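Ethylbenzene dehydrogenase alpha-subunit (Aromatoleum aromaticum, PDB 2IVF) is a molybdopterin oxidoreductase family subunit that carries a molybdenum atom, an iron/sulfur cluster and the ligands MGD and MD1. Local coordinates at residues 333-336 with 341-344; 355-360 with 366-371; 457-462 with 814-819; 372-377 with 809-814. One frame throughout, in Å; residues are numbered along the deposited sequence.

From the N terminus, interaction 1 comes first and closes a short loop of four residues, 337-340. Interaction 2 follows in series and closes the beta hairpin of strands 356-360 and 365-369. The two touch, with L334 N bonded to Y357 O. Interactions 4 and 3 are long-range and cross. Interaction 4 opens at 372-377 and closes at 809-814. Interaction 3 opens later, at 457-462, and closes at 814-819. They share F814. The stretch 809-819 thus ties the loop after the hairpin to helix 454-467. It also meets the first two contacts: K341 reaches D817 and D819, while R810 and R811 bind the backbone of 370-371.

Interaction 1: residues 333-336 with 341-344; sequences LLVR and KFLS
The backbones of V335 and F342 form a single beta bridge, with their CA atoms 4.1 Å apart. It joins strand 334-336, an outer strand of a three-stranded antiparallel sheet, to the loop before helix 345-349. Two backbone hydrogen bonds flank the bridge. R336 N donates to K341 O at 2.9 Å, almost straight. L343 N donates to L334 O at 2.8 Å. The carbonyl of L334 does further work. F342 CA approaches the same oxygen in a CA-H...O contact, and a water lies 2.7 Å from L334 O. That water also sits close to L343 O, so it spans the two backbones.

The F342 side chain leaves the bridge and runs back along 333-335. Its CG is anti to the carbonyl carbon and beside the backbone N (chi1 -71°), and the ring reaches back to L333 and V335. The CD1-CE1 side then meets V335 CG2 and L333 CB. V335 CG2 is 3.9 Å from F342 CD1. Beyond this contact the same ring meets F356 and stands edge-to-face with Y815.

L334 and L343 lie side by side and point the same way, and both also touch Y357 and V366 of the hairpin. The polar end of R336 turns out of the contact to a salt bridge with D338. Its aliphatic part stays behind, and R336 CG rests 4.0 Å from L343 CD1.

Interaction 2: residues 355-360 with 366-371; sequences QFYFFD and VRKASR
A369 sets its methyl group over one face of the F358 ring, with CB 3.5 Å from the ring centroid and 16° off the normal. This is a CH-pi contact inside a beta hairpin, made by strands 356-360 and 365-369. F358, R367 and A369 lie on one face of the two-stranded sheet. F358 and R367 are an antiparallel hydrogen-bonded pair: F358 N gives to R367 O, and R367 N gives to F358 O at 2.9 Å. Further along, A369 N donates to F356 O.

F359 and V366 lie on the other face. V366 also packs against Y357, where V366 CG2 comes within 3.4 Å of Y357 CB. K368 runs alongside the Y357 ring with an extended chain and brings CG to 3.6 Å from CE1 of Y357. Q355 crosses K368 at about a right angle. A bend at its chi2 (63°) turns the amide back to the backbone. There Q355 NE2 donates to its neighbour F356 O, in the carbonyl plane and on a lone pair. NE2 also meets A369 O, at a distance so short that its exact value is doubtful. A water joins Q355 OE1 to R371 N.

At the turn end, D360 and R367 lie side by side in a salt bridge. Their carboxylate and guanidinium planes are 19° apart. R367 has a cation-pi partner in F378 as well. R367 NH1 reaches D360 OD2 at 3.0 Å, on the anti side of the carboxylate.

Interaction 3: residues 457-462 with 814-819; sequences MERSLF and FYLDHD
R459 reaches out of its helix and donates from NH2 to the backbone F814 O, 2.9 Å away. The oxygen is near the guanidinium plane, but the nitrogen stands well above the plane of the F814 carbonyl. The bond is bent, with 139° at the hydrogen. L816 comes from the opposite direction and lays CD1 over the centre of the guanidinium, 3.6 Å above its plane. The flat group is thus bonded at its edge and packed on one face. A bend at chi3 (63°) in the R459 chain turns this end to the loop.

F814 makes the second half of the contact. Its ring points back at the helix and meets it with the CE1-CZ end. F462 CB lies in the ring plane, 4.0 Å from F814 CE1. R459 O is also near the ring edge, 3.6 Å from CE1 of F814.

The loop is fixed in turn by D330, whose two carboxylate oxygens accept from F814 N and Y815 N. H818 is the N-cap of helix 819-824.

This buried helix-to-loop packing joins helix 454-467 to the loop between helices 796-800 and 819-824. M457, elsewhere on the helix segment, touches the bound MGD. Helix 226-232 lies against R459, F462, F814 and L816, and helix 303-316 packs on M457, S460 and L461.

Interaction 4: residues 372-377 with 809-814; sequences GTLKLD and TRRAQF
R811 NH2 is held by S370 O, just before 372-377, and by a water. The water is 3.1 Å from R811 NH2 and 2.9 Å from L374 O, so it links the guanidinium to 372-377. The other terminal nitrogen looks back to its own segment. R811 NH1 donates to T809 O at 3.0 Å, and that oxygen lies close to the guanidinium plane. These bonds hold the flat group in place.

L374 supplies the apolar part. It slides past R811 in the opposite direction, with CD2 over the centre of the guanidinium. The same methyl is 3.6 Å from R811 CG and also touches R810 O. L374 CD2 thus faces both R811 CG and the guanidinium. No direct hydrogen bond joins the two segments. L374 also packs on helix 322-328, and R811 on F358 of the hairpin.

The R810 side chain ends in a salt bridge with D521, and its NH1 donates to R371 O. T809 and Q813 brace 809-814 from within. T809 N and T809 OG1 both donate to Q813 OE1, from the same face of its amide; the hydroxyl bond, OG1 of T809 to OE1 of Q813, is 2.9 Å.

The contact packs the loop between strands 365-369 and 385-389 against the loop between helices 796-800 and 819-824. Both segments are irregular, and each contains an ST turn: T373 OG1 accepts from K375 N, and T809 OG1 accepts from R811 N.

Interaction 1: residues 333-336 with 341-344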
loop_
_atom_site.group_PDB
_atom_site.type_symbol
_atom_site.label_atom_id
_atom_site.label_comp_id
_atom_site.label_asym_id
_atom_site.label_seq_id
_atom_site.Cartn_x
_atom_site.Cartn_y
_atom_site.Cartn_z
ATOM N N LEU A 333 11.436 5.579 -43.694
ATOM C CA LEU A 333 11.529 6.917 -44.278
ATOM C C LEU A 333 12.989 7.241 -44.510
ATOM O O LEU A 333 13.859 6.837 -43.725
ATOM C CB LEU A 333 10.883 7.984 -43.406
ATOM C CG LEU A 333 9.357 7.887 -43.266
ATOM C CD1 LEU A 333 8.833 8.967 -42.343
ATOM C CD2 LEU A 333 8.636 7.989 -44.631
ATOM N N LEU A 334 13.233 7.976 -45.582
ATOM C CA LEU A 334 14.584 8.291 -46.011
ATOM C C LEU A 334 15.147 9.530 -45.334
ATOM O O LEU A 334 14.459 10.543 -45.141
ATOM C CB LEU A 334 14.612 8.479 -47.502
ATOM C CG LEU A 334 14.291 7.266 -48.372
ATOM C CD1 LEU A 334 14.212 7.763 -49.846
ATOM C CD2 LEU A 334 15.362 6.180 -48.219
ATOM N N VAL A 335 16.425 9.410 -44.994
ATOM C CA VAL A 335 17.176 10.407 -44.300
ATOM C C VAL A 335 18.385 10.714 -45.159
ATOM O O VAL A 335 18.949 9.828 -45.799
ATOM C CB VAL A 335 17.585 9.907 -42.885
ATOM C CG1 VAL A 335 18.387 10.960 -42.173
ATOM C CG2 VAL A 335 16.362 9.573 -42.081
ATOM N N ARG A 336 18.727 11.991 -45.216
ATOM C CA ARG A 336 19.828 12.498 -46.002
ATOM C C ARG A 336 21.113 12.205 -45.253
ATOM O O ARG A 336 21.201 12.447 -44.044
ATOM C CB ARG A 336 19.672 14.011 -46.189
ATOM C CG ARG A 336 18.457 14.430 -47.019
ATOM C CD ARG A 336 18.317 15.939 -47.154
ATOM N NE ARG A 336 19.536 16.582 -47.622
ATOM C CZ ARG A 336 19.616 17.846 -48.043
ATOM N NH1 ARG A 336 18.553 18.631 -48.083
ATOM N NH2 ARG A 336 20.780 18.330 -48.408
ATOM N N LYS A 341 18.849 14.802 -41.863
ATOM C CA LYS A 341 17.452 15.161 -41.729
ATOM C C LYS A 341 16.632 14.385 -42.741
ATOM O O LYS A 341 17.132 14.015 -43.814
ATOM C CB LYS A 341 17.307 16.696 -41.875
ATOM C CG LYS A 341 17.497 17.403 -40.500
ATOM C CD LYS A 341 18.045 18.783 -40.610
ATOM C CE LYS A 341 18.525 19.323 -39.252
ATOM N NZ LYS A 341 17.556 19.151 -38.127
ATOM N N PHE A 342 15.384 14.104 -42.392
ATOM C CA PHE A 342 14.499 13.406 -43.320
ATOM C C PHE A 342 14.538 14.097 -44.693
ATOM O O PHE A 342 14.529 15.345 -44.791
ATOM C CB PHE A 342 13.060 13.358 -42.814
ATOM C CG PHE A 342 12.840 12.442 -41.635
ATOM C CD1 PHE A 342 12.801 11.063 -41.796
ATOM C CD2 PHE A 342 12.632 12.973 -40.365
ATOM C CE1 PHE A 342 12.585 10.216 -40.708
ATOM C CE2 PHE A 342 12.413 12.167 -39.282
ATOM C CZ PHE A 342 12.384 10.759 -39.443
ATOM N N LEU A 343 14.607 13.280 -45.742
ATOM C CA LEU A 343 14.473 13.776 -47.104
ATOM C C LEU A 343 13.066 14.326 -47.276
ATOM O O LEU A 343 12.096 13.599 -47.016
ATOM C CB LEU A 343 14.699 12.649 -48.101
ATOM C CG LEU A 343 14.591 13.028 -49.574
ATOM C CD1 LEU A 343 15.612 14.099 -49.881
ATOM C CD2 LEU A 343 14.775 11.775 -50.435
ATOM N N SER A 344 12.965 15.594 -47.687
ATOM C CA SER A 344 11.679 16.253 -47.858
ATOM C C SER A 344 11.420 16.618 -49.308
ATOM O O SER A 344 12.346 16.683 -50.140
ATOM C CB SER A 344 11.571 17.506 -46.994
ATOM O OG SER A 344 12.150 18.638 -47.620
HETATM O O HOH W 1 12.069 11.082 -46.317
#

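Interaction 2: residues 355-360 with 366-371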
loop_
_atom_site.group_PDB
_atom_site.type_symbol
_atom_site.label_atom_id
_atom_site.label_comp_id
_atom_site.label_asym_id
_atom_site.label_seq_id
_atom_site.Cartn_x
_atom_site.Cartn_y
_atom_site.Cartn_z
ATOM N N GLN A 355 6.773 16.647 -46.271
ATOM C CA GLN A 355 6.471 15.520 -47.132
ATOM C C GLN A 355 7.730 14.663 -47.221
ATOM O O GLN A 355 8.789 15.111 -47.669
ATOM C CB GLN A 355 6.008 15.976 -48.509
ATOM C CG GLN A 355 5.796 14.836 -49.528
ATOM C CD GLN A 355 4.700 13.855 -49.115
ATOM O OE1 GLN A 355 3.522 14.196 -49.123
ATOM N NE2 GLN A 355 5.084 12.639 -48.776
ATOM N N PHE A 356 7.612 13.420 -46.799
ATOM C CA PHE A 356 8.780 12.549 -46.710
ATOM C C PHE A 356 8.685 11.392 -47.687
ATOM O O PHE A 356 7.692 11.284 -48.436
ATOM C CB PHE A 356 8.996 12.100 -45.282
ATOM C CG PHE A 356 9.112 13.226 -44.314
ATOM C CD1 PHE A 356 10.024 14.244 -44.508
ATOM C CD2 PHE A 356 8.326 13.266 -43.190
ATOM C CE1 PHE A 356 10.127 15.268 -43.612
ATOM C CE2 PHE A 356 8.437 14.298 -42.289
ATOM C CZ PHE A 356 9.342 15.289 -42.498
ATOM N N TYR A 357 9.735 10.562 -47.719
ATOM C CA TYR A 357 9.871 9.551 -48.752
ATOM C C TYR A 357 10.186 8.158 -48.272
ATOM O O TYR A 357 10.952 7.964 -47.320
ATOM C CB TYR A 357 10.959 9.954 -49.726
ATOM C CG TYR A 357 10.596 11.151 -50.566
ATOM C CD1 TYR A 357 10.003 10.987 -51.811
ATOM C CD2 TYR A 357 10.808 12.437 -50.098
ATOM C CE1 TYR A 357 9.645 12.034 -52.549
ATOM C CE2 TYR A 357 10.461 13.506 -50.842
ATOM C CZ TYR A 357 9.888 13.305 -52.079
ATOM O OH TYR A 357 9.552 14.370 -52.867
ATOM N N PHE A 358 9.566 7.197 -48.956
ATOM C CA PHE A 358 10.000 5.811 -48.979
ATOM C C PHE A 358 10.918 5.610 -50.181
ATOM O O PHE A 358 10.994 6.456 -51.085
ATOM C CB PHE A 358 8.824 4.859 -49.190
ATOM C CG PHE A 358 7.774 4.892 -48.114
ATOM C CD1 PHE A 358 8.092 4.743 -46.800
ATOM C CD2 PHE A 358 6.436 5.017 -48.451
ATOM C CE1 PHE A 358 7.099 4.724 -45.823
ATOM C CE2 PHE A 358 5.444 5.002 -47.477
ATOM C CZ PHE A 358 5.778 4.848 -46.163
ATOM N N PHE A 359 11.606 4.480 -50.205
ATOM C CA PHE A 359 12.230 4.054 -51.438
ATOM C C PHE A 359 11.472 2.836 -51.921
ATOM O O PHE A 359 11.212 1.915 -51.138
ATOM C CB PHE A 359 13.709 3.733 -51.282
ATOM C CG PHE A 359 14.426 3.648 -52.598
ATOM C CD1 PHE A 359 14.492 2.449 -53.294
ATOM C CD2 PHE A 359 14.963 4.780 -53.170
ATOM C CE1 PHE A 359 15.121 2.361 -54.522
ATOM C CE2 PHE A 359 15.595 4.707 -54.418
ATOM C CZ PHE A 359 15.672 3.485 -55.086
ATOM N N ASP A 360 11.124 2.853 -53.212
ATOM C CA ASP A 360 10.490 1.720 -53.872
ATOM C C ASP A 360 11.536 1.029 -54.719
ATOM O O ASP A 360 11.948 1.559 -55.749
ATOM C CB ASP A 360 9.317 2.170 -54.746
ATOM C CG ASP A 360 8.532 0.999 -55.312
ATOM O OD1 ASP A 360 9.010 -0.149 -55.206
ATOM O OD2 ASP A 360 7.428 1.219 -55.858
ATOM N N VAL A 366 12.664 6.903 -55.251
ATOM C CA VAL A 366 12.049 7.531 -54.097
ATOM C C VAL A 366 10.569 7.706 -54.459
ATOM O O VAL A 366 10.247 8.015 -55.622
ATOM C CB VAL A 366 12.789 8.895 -53.800
ATOM C CG1 VAL A 366 12.067 10.096 -54.434
ATOM C CG2 VAL A 366 12.970 9.111 -52.364
ATOM N N ARG A 367 9.683 7.432 -53.503
ATOM C CA ARG A 367 8.232 7.653 -53.623
ATOM C C ARG A 367 7.700 8.297 -52.355
ATOM O O ARG A 367 8.058 7.888 -51.254
ATOM C CB ARG A 367 7.462 6.338 -53.814
ATOM C CG ARG A 367 7.859 5.550 -55.054
ATOM C CD ARG A 367 6.952 4.345 -55.287
ATOM N NE ARG A 367 5.684 4.713 -55.906
ATOM C CZ ARG A 367 4.685 3.864 -56.127
ATOM N NH1 ARG A 367 4.785 2.583 -55.787
ATOM N NH2 ARG A 367 3.573 4.303 -56.697
ATOM N N LYS A 368 6.819 9.279 -52.521
ATOM C CA LYS A 368 6.264 10.030 -51.413
ATOM C C LYS A 368 5.547 9.090 -50.478
ATOM O O LYS A 368 4.770 8.243 -50.918
ATOM C CB LYS A 368 5.318 11.118 -51.912
ATOM C CG LYS A 368 6.054 12.304 -52.491
ATOM C CD LYS A 368 5.127 13.418 -52.951
ATOM C CE LYS A 368 5.883 14.424 -53.788
ATOM N NZ LYS A 368 5.092 15.650 -54.026
ATOM N N ALA A 369 5.881 9.205 -49.200
ATOM C CA ALA A 369 5.156 8.538 -48.128
ATOM C C ALA A 369 3.955 9.435 -47.765
ATOM O O ALA A 369 4.111 10.649 -47.520
ATOM C CB ALA A 369 6.065 8.327 -46.920
ATOM N N SER A 370 2.757 8.849 -47.761
ATOM C CA SER A 370 1.557 9.639 -47.548
ATOM C C SER A 370 1.534 10.214 -46.144
ATOM O O SER A 370 1.806 9.513 -45.170
ATOM C CB SER A 370 0.299 8.823 -47.816
ATOM O OG SER A 370 -0.847 9.437 -47.244
ATOM N N ARG A 371 1.187 11.495 -46.065
ATOM C CA ARG A 371 0.940 12.178 -44.807
ATOM C C ARG A 371 -0.453 11.919 -44.246
ATOM O O ARG A 371 -0.720 12.277 -43.109
ATOM C CB ARG A 371 1.089 13.682 -44.974
ATOM C CG ARG A 371 2.452 14.113 -45.506
ATOM C CD ARG A 371 2.670 15.591 -45.357
ATOM N NE ARG A 371 2.715 16.007 -43.960
ATOM C CZ ARG A 371 1.894 16.889 -43.396
ATOM N NH1 ARG A 371 0.944 17.486 -44.098
ATOM N NH2 ARG A 371 2.039 17.183 -42.117
HETATM O O HOH W 2 0.966 13.124 -48.661
HETATM O O HOH W 3 5.694 11.955 -45.735
#

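Interaction 3: residues 457-462 with 814-819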
loop_
_atom_site.group_PDB
_atom_site.type_symbol
_atom_site.label_atom_id
_atom_site.label_comp_id
_atom_site.label_asym_id
_atom_site.label_seq_id
_atom_site.Cartn_x
_atom_site.Cartn_y
_atom_site.Cartn_z
ATOM N N MET A 457 14.756 5.261 -22.513
ATOM C CA MET A 457 14.353 3.930 -22.099
ATOM C C MET A 457 13.038 3.505 -22.706
ATOM O O MET A 457 12.875 2.353 -23.120
ATOM C CB MET A 457 14.240 3.924 -20.567
ATOM C CG MET A 457 15.593 4.208 -19.856
ATOM S SD MET A 457 15.491 4.658 -18.070
ATOM C CE MET A 457 14.461 3.382 -17.368
ATOM N N GLU A 458 12.069 4.430 -22.700
ATOM C CA GLU A 458 10.770 4.205 -23.319
ATOM C C GLU A 458 10.873 4.121 -24.844
ATOM O O GLU A 458 10.295 3.242 -25.430
ATOM C CB GLU A 458 9.778 5.330 -22.952
ATOM C CG GLU A 458 9.326 5.281 -21.503
ATOM C CD GLU A 458 8.769 6.618 -21.018
ATOM O OE1 GLU A 458 8.208 7.324 -21.870
ATOM O OE2 GLU A 458 8.891 6.941 -19.806
ATOM N N ARG A 459 11.565 5.046 -25.500
ATOM C CA ARG A 459 11.694 4.941 -26.949
ATOM C C ARG A 459 12.252 3.576 -27.372
ATOM O O ARG A 459 11.854 2.987 -28.383
ATOM C CB ARG A 459 12.566 6.075 -27.461
ATOM C CG ARG A 459 11.903 7.392 -27.328
ATOM C CD ARG A 459 12.884 8.518 -27.666
ATOM N NE ARG A 459 13.331 8.458 -29.062
ATOM C CZ ARG A 459 14.434 9.006 -29.523
ATOM N NH1 ARG A 459 15.236 9.675 -28.716
ATOM N NH2 ARG A 459 14.720 8.908 -30.798
ATOM N N SER A 460 13.178 3.058 -26.579
ATOM C CA SER A 460 13.843 1.817 -26.920
ATOM C C SER A 460 12.871 0.662 -26.767
ATOM O O SER A 460 12.834 -0.232 -27.595
ATOM C CB SER A 460 15.089 1.632 -26.049
ATOM O OG SER A 460 15.983 2.678 -26.217
ATOM N N LEU A 461 12.065 0.687 -25.710
ATOM C CA LEU A 461 11.005 -0.330 -25.540
ATOM C C LEU A 461 10.010 -0.237 -26.688
ATOM O O LEU A 461 9.667 -1.241 -27.303
ATOM C CB LEU A 461 10.279 -0.157 -24.192
ATOM C CG LEU A 461 9.136 -1.118 -23.808
ATOM C CD1 LEU A 461 8.960 -1.171 -22.240
ATOM C CD2 LEU A 461 7.810 -0.707 -24.482
ATOM N N PHE A 462 9.566 0.964 -27.044
ATOM C CA PHE A 462 8.666 1.068 -28.191
ATOM C C PHE A 462 9.251 0.616 -29.513
ATOM O O PHE A 462 8.520 0.116 -30.374
ATOM C CB PHE A 462 8.076 2.480 -28.271
ATOM C CG PHE A 462 7.209 2.793 -27.116
ATOM C CD1 PHE A 462 6.219 1.908 -26.772
ATOM C CD2 PHE A 462 7.372 3.935 -26.349
ATOM C CE1 PHE A 462 5.374 2.139 -25.663
ATOM C CE2 PHE A 462 6.519 4.161 -25.250
ATOM C CZ PHE A 462 5.558 3.248 -24.901
ATOM N N PHE A 814 10.827 6.888 -34.490
ATOM C CA PHE A 814 12.036 6.596 -33.738
ATOM C C PHE A 814 13.222 7.468 -34.026
ATOM O O PHE A 814 14.131 7.495 -33.204
ATOM C CB PHE A 814 12.367 5.144 -33.908
ATOM C CG PHE A 814 11.274 4.287 -33.403
ATOM C CD1 PHE A 814 11.156 4.054 -32.054
ATOM C CD2 PHE A 814 10.291 3.841 -34.244
ATOM C CE1 PHE A 814 10.111 3.351 -31.548
ATOM C CE2 PHE A 814 9.238 3.128 -33.736
ATOM C CZ PHE A 814 9.160 2.873 -32.380
ATOM N N TYR A 815 13.202 8.168 -35.159
ATOM C CA TYR A 815 14.261 9.118 -35.502
ATOM C C TYR A 815 13.806 10.562 -35.271
ATOM O O TYR A 815 12.916 11.053 -35.973
ATOM C CB TYR A 815 14.717 8.855 -36.926
ATOM C CG TYR A 815 15.964 9.592 -37.336
ATOM C CD1 TYR A 815 17.173 9.369 -36.694
ATOM C CD2 TYR A 815 15.944 10.489 -38.370
ATOM C CE1 TYR A 815 18.336 10.070 -37.077
ATOM C CE2 TYR A 815 17.081 11.177 -38.744
ATOM C CZ TYR A 815 18.273 10.958 -38.111
ATOM O OH TYR A 815 19.420 11.639 -38.515
ATOM N N LEU A 816 14.395 11.240 -34.281
ATOM C CA LEU A 816 14.053 12.655 -34.002
ATOM C C LEU A 816 15.175 13.505 -34.550
ATOM O O LEU A 816 16.254 13.573 -33.973
ATOM C CB LEU A 816 13.834 12.911 -32.520
ATOM C CG LEU A 816 12.802 11.955 -31.899
ATOM C CD1 LEU A 816 12.764 12.075 -30.364
ATOM C CD2 LEU A 816 11.399 12.193 -32.458
ATOM N N ASP A 817 14.918 14.114 -35.693
ATOM C CA ASP A 817 15.988 14.790 -36.465
ATOM C C ASP A 817 16.119 16.284 -36.167
ATOM O O ASP A 817 16.702 17.024 -36.938
ATOM C CB ASP A 817 15.868 14.472 -37.950
ATOM C CG ASP A 817 14.750 15.240 -38.652
ATOM O OD1 ASP A 817 13.734 15.607 -37.997
ATOM O OD2 ASP A 817 14.897 15.488 -39.860
ATOM N N HIS A 818 15.591 16.680 -35.017
ATOM C CA HIS A 818 15.689 18.016 -34.454
ATOM C C HIS A 818 17.144 18.222 -34.050
ATOM O O HIS A 818 17.769 17.335 -33.478
ATOM C CB HIS A 818 14.747 18.051 -33.233
ATOM C CG HIS A 818 14.620 19.381 -32.564
ATOM N ND1 HIS A 818 15.632 19.942 -31.811
ATOM C CD2 HIS A 818 13.572 20.238 -32.483
ATOM C CE1 HIS A 818 15.230 21.112 -31.338
ATOM N NE2 HIS A 818 13.982 21.317 -31.732
ATOM N N ASP A 819 17.666 19.414 -34.322
ATOM C CA ASP A 819 19.079 19.763 -34.051
ATOM C C ASP A 819 19.576 19.419 -32.664
ATOM O O ASP A 819 20.673 18.890 -32.517
ATOM C CB ASP A 819 19.310 21.254 -34.321
ATOM C CG ASP A 819 19.202 21.602 -35.801
ATOM O OD1 ASP A 819 19.350 20.693 -36.651
ATOM O OD2 ASP A 819 19.003 22.800 -36.111
#

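Interaction 4: residues 372-377 with 809-814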
loop_
_atom_site.group_PDB
_atom_site.type_symbol
_atom_site.label_atom_id
_atom_site.label_comp_id
_atom_site.label_asym_id
_atom_site.label_seq_id
_atom_site.Cartn_x
_atom_site.Cartn_y
_atom_site.Cartn_z
ATOM N N GLY A 372 -1.335 11.310 -45.037
ATOM C CA GLY A 372 -2.751 11.219 -44.685
ATOM C C GLY A 372 -3.206 9.853 -44.244
ATOM O O GLY A 372 -4.231 9.727 -43.563
ATOM N N THR A 373 -2.464 8.820 -44.610
ATOM C CA THR A 373 -2.780 7.474 -44.168
ATOM C C THR A 373 -1.486 6.656 -44.037
ATOM O O THR A 373 -0.474 6.960 -44.673
ATOM C CB THR A 373 -3.734 6.748 -45.171
ATOM O OG1 THR A 373 -4.072 5.461 -44.659
ATOM C CG2 THR A 373 -3.084 6.549 -46.506
ATOM N N LEU A 374 -1.539 5.621 -43.223
ATOM C CA LEU A 374 -0.417 4.713 -43.077
ATOM C C LEU A 374 -0.543 3.532 -44.026
ATOM O O LEU A 374 0.345 2.700 -44.107
ATOM C CB LEU A 374 -0.342 4.178 -41.649
ATOM C CG LEU A 374 -0.208 5.180 -40.502
ATOM C CD1 LEU A 374 -0.315 4.429 -39.170
ATOM C CD2 LEU A 374 1.101 5.963 -40.589
ATOM N N LYS A 375 -1.662 3.455 -44.735
ATOM C CA LYS A 375 -1.929 2.337 -45.596
ATOM C C LYS A 375 -0.906 2.328 -46.735
ATOM O O LYS A 375 -0.638 3.371 -47.346
ATOM C CB LYS A 375 -3.363 2.442 -46.113
ATOM C CG LYS A 375 -3.821 1.238 -46.882
ATOM C CD LYS A 375 -5.256 1.380 -47.333
ATOM C CE LYS A 375 -5.665 0.153 -48.136
ATOM N NZ LYS A 375 -5.656 -0.990 -47.207
ATOM N N LEU A 376 -0.356 1.155 -47.016
ATOM C CA LEU A 376 0.671 0.996 -48.015
ATOM C C LEU A 376 0.078 0.327 -49.244
ATOM O O LEU A 376 -0.714 -0.612 -49.133
ATOM C CB LEU A 376 1.806 0.109 -47.475
ATOM C CG LEU A 376 2.652 0.647 -46.317
ATOM C CD1 LEU A 376 3.662 -0.388 -45.878
ATOM C CD2 LEU A 376 3.355 1.954 -46.652
ATOM N N ASP A 377 0.501 0.783 -50.404
ATOM C CA ASP A 377 0.125 0.109 -51.642
ATOM C C ASP A 377 1.347 -0.559 -52.289
ATOM O O ASP A 377 1.270 -1.027 -53.419
ATOM C CB ASP A 377 -0.629 1.056 -52.567
ATOM C CG ASP A 377 0.179 2.256 -52.983
ATOM O OD1 ASP A 377 1.358 2.361 -52.613
ATOM O OD2 ASP A 377 -0.380 3.108 -53.708
ATOM N N THR A 809 6.642 13.065 -38.708
ATOM C CA THR A 809 6.621 12.080 -39.809
ATOM C C THR A 809 5.261 11.461 -40.098
ATOM O O THR A 809 5.119 10.676 -41.066
ATOM C CB THR A 809 7.556 10.903 -39.517
ATOM O OG1 THR A 809 7.138 10.228 -38.319
ATOM C CG2 THR A 809 9.018 11.369 -39.409
ATOM N N ARG A 810 4.281 11.790 -39.254
ATOM C CA ARG A 810 2.937 11.181 -39.257
ATOM C C ARG A 810 2.928 9.701 -38.882
ATOM O O ARG A 810 1.913 9.010 -39.007
ATOM C CB ARG A 810 2.224 11.382 -40.577
ATOM C CG ARG A 810 1.746 12.812 -40.789
ATOM C CD ARG A 810 0.495 13.129 -39.928
ATOM N NE ARG A 810 0.262 14.580 -39.860
ATOM C CZ ARG A 810 -0.479 15.259 -40.720
ATOM N NH1 ARG A 810 -1.077 14.642 -41.716
ATOM N NH2 ARG A 810 -0.615 16.577 -40.598
ATOM N N ARG A 811 4.075 9.229 -38.421
ATOM C CA ARG A 811 4.249 7.844 -38.039
ATOM C C ARG A 811 4.808 7.711 -36.642
ATOM O O ARG A 811 5.126 8.698 -35.975
ATOM C CB ARG A 811 5.153 7.151 -39.045
ATOM C CG ARG A 811 4.503 7.048 -40.407
ATOM C CD ARG A 811 5.461 7.254 -41.580
ATOM N NE ARG A 811 4.711 6.867 -42.763
ATOM C CZ ARG A 811 3.813 7.633 -43.379
ATOM N NH1 ARG A 811 3.622 8.892 -43.009
ATOM N NH2 ARG A 811 3.146 7.147 -44.413
ATOM N N ALA A 812 4.832 6.470 -36.148
ATOM C CA ALA A 812 5.442 6.195 -34.857
ATOM C C ALA A 812 6.926 6.385 -35.152
ATOM O O ALA A 812 7.473 5.673 -35.975
ATOM C CB ALA A 812 5.144 4.819 -34.398
ATOM N N GLN A 813 7.536 7.348 -34.487
ATOM C CA GLN A 813 8.739 7.970 -34.990
ATOM C C GLN A 813 9.903 7.739 -34.059
ATOM O O GLN A 813 9.934 8.274 -32.976
ATOM C CB GLN A 813 8.506 9.447 -35.158
ATOM C CG GLN A 813 9.664 10.121 -35.803
ATOM C CD GLN A 813 9.422 11.562 -36.103
ATOM O OE1 GLN A 813 8.275 11.975 -36.284
ATOM N NE2 GLN A 813 10.500 12.342 -36.185
ATOM N N PHE A 814 10.827 6.888 -34.490
ATOM C CA PHE A 814 12.036 6.596 -33.738
ATOM C C PHE A 814 13.222 7.468 -34.026
ATOM O O PHE A 814 14.131 7.495 -33.204
ATOM C CB PHE A 814 12.367 5.144 -33.908
ATOM C CG PHE A 814 11.274 4.287 -33.403
ATOM C CD1 PHE A 814 11.156 4.054 -32.054
ATOM C CD2 PHE A 814 10.291 3.841 -34.244
ATOM C CE1 PHE A 814 10.111 3.351 -31.548
ATOM C CE2 PHE A 814 9.238 3.128 -33.736
ATOM C CZ PHE A 814 9.160 2.873 -32.380
HETATM O O HOH W 4 2.839 4.084 -44.014
#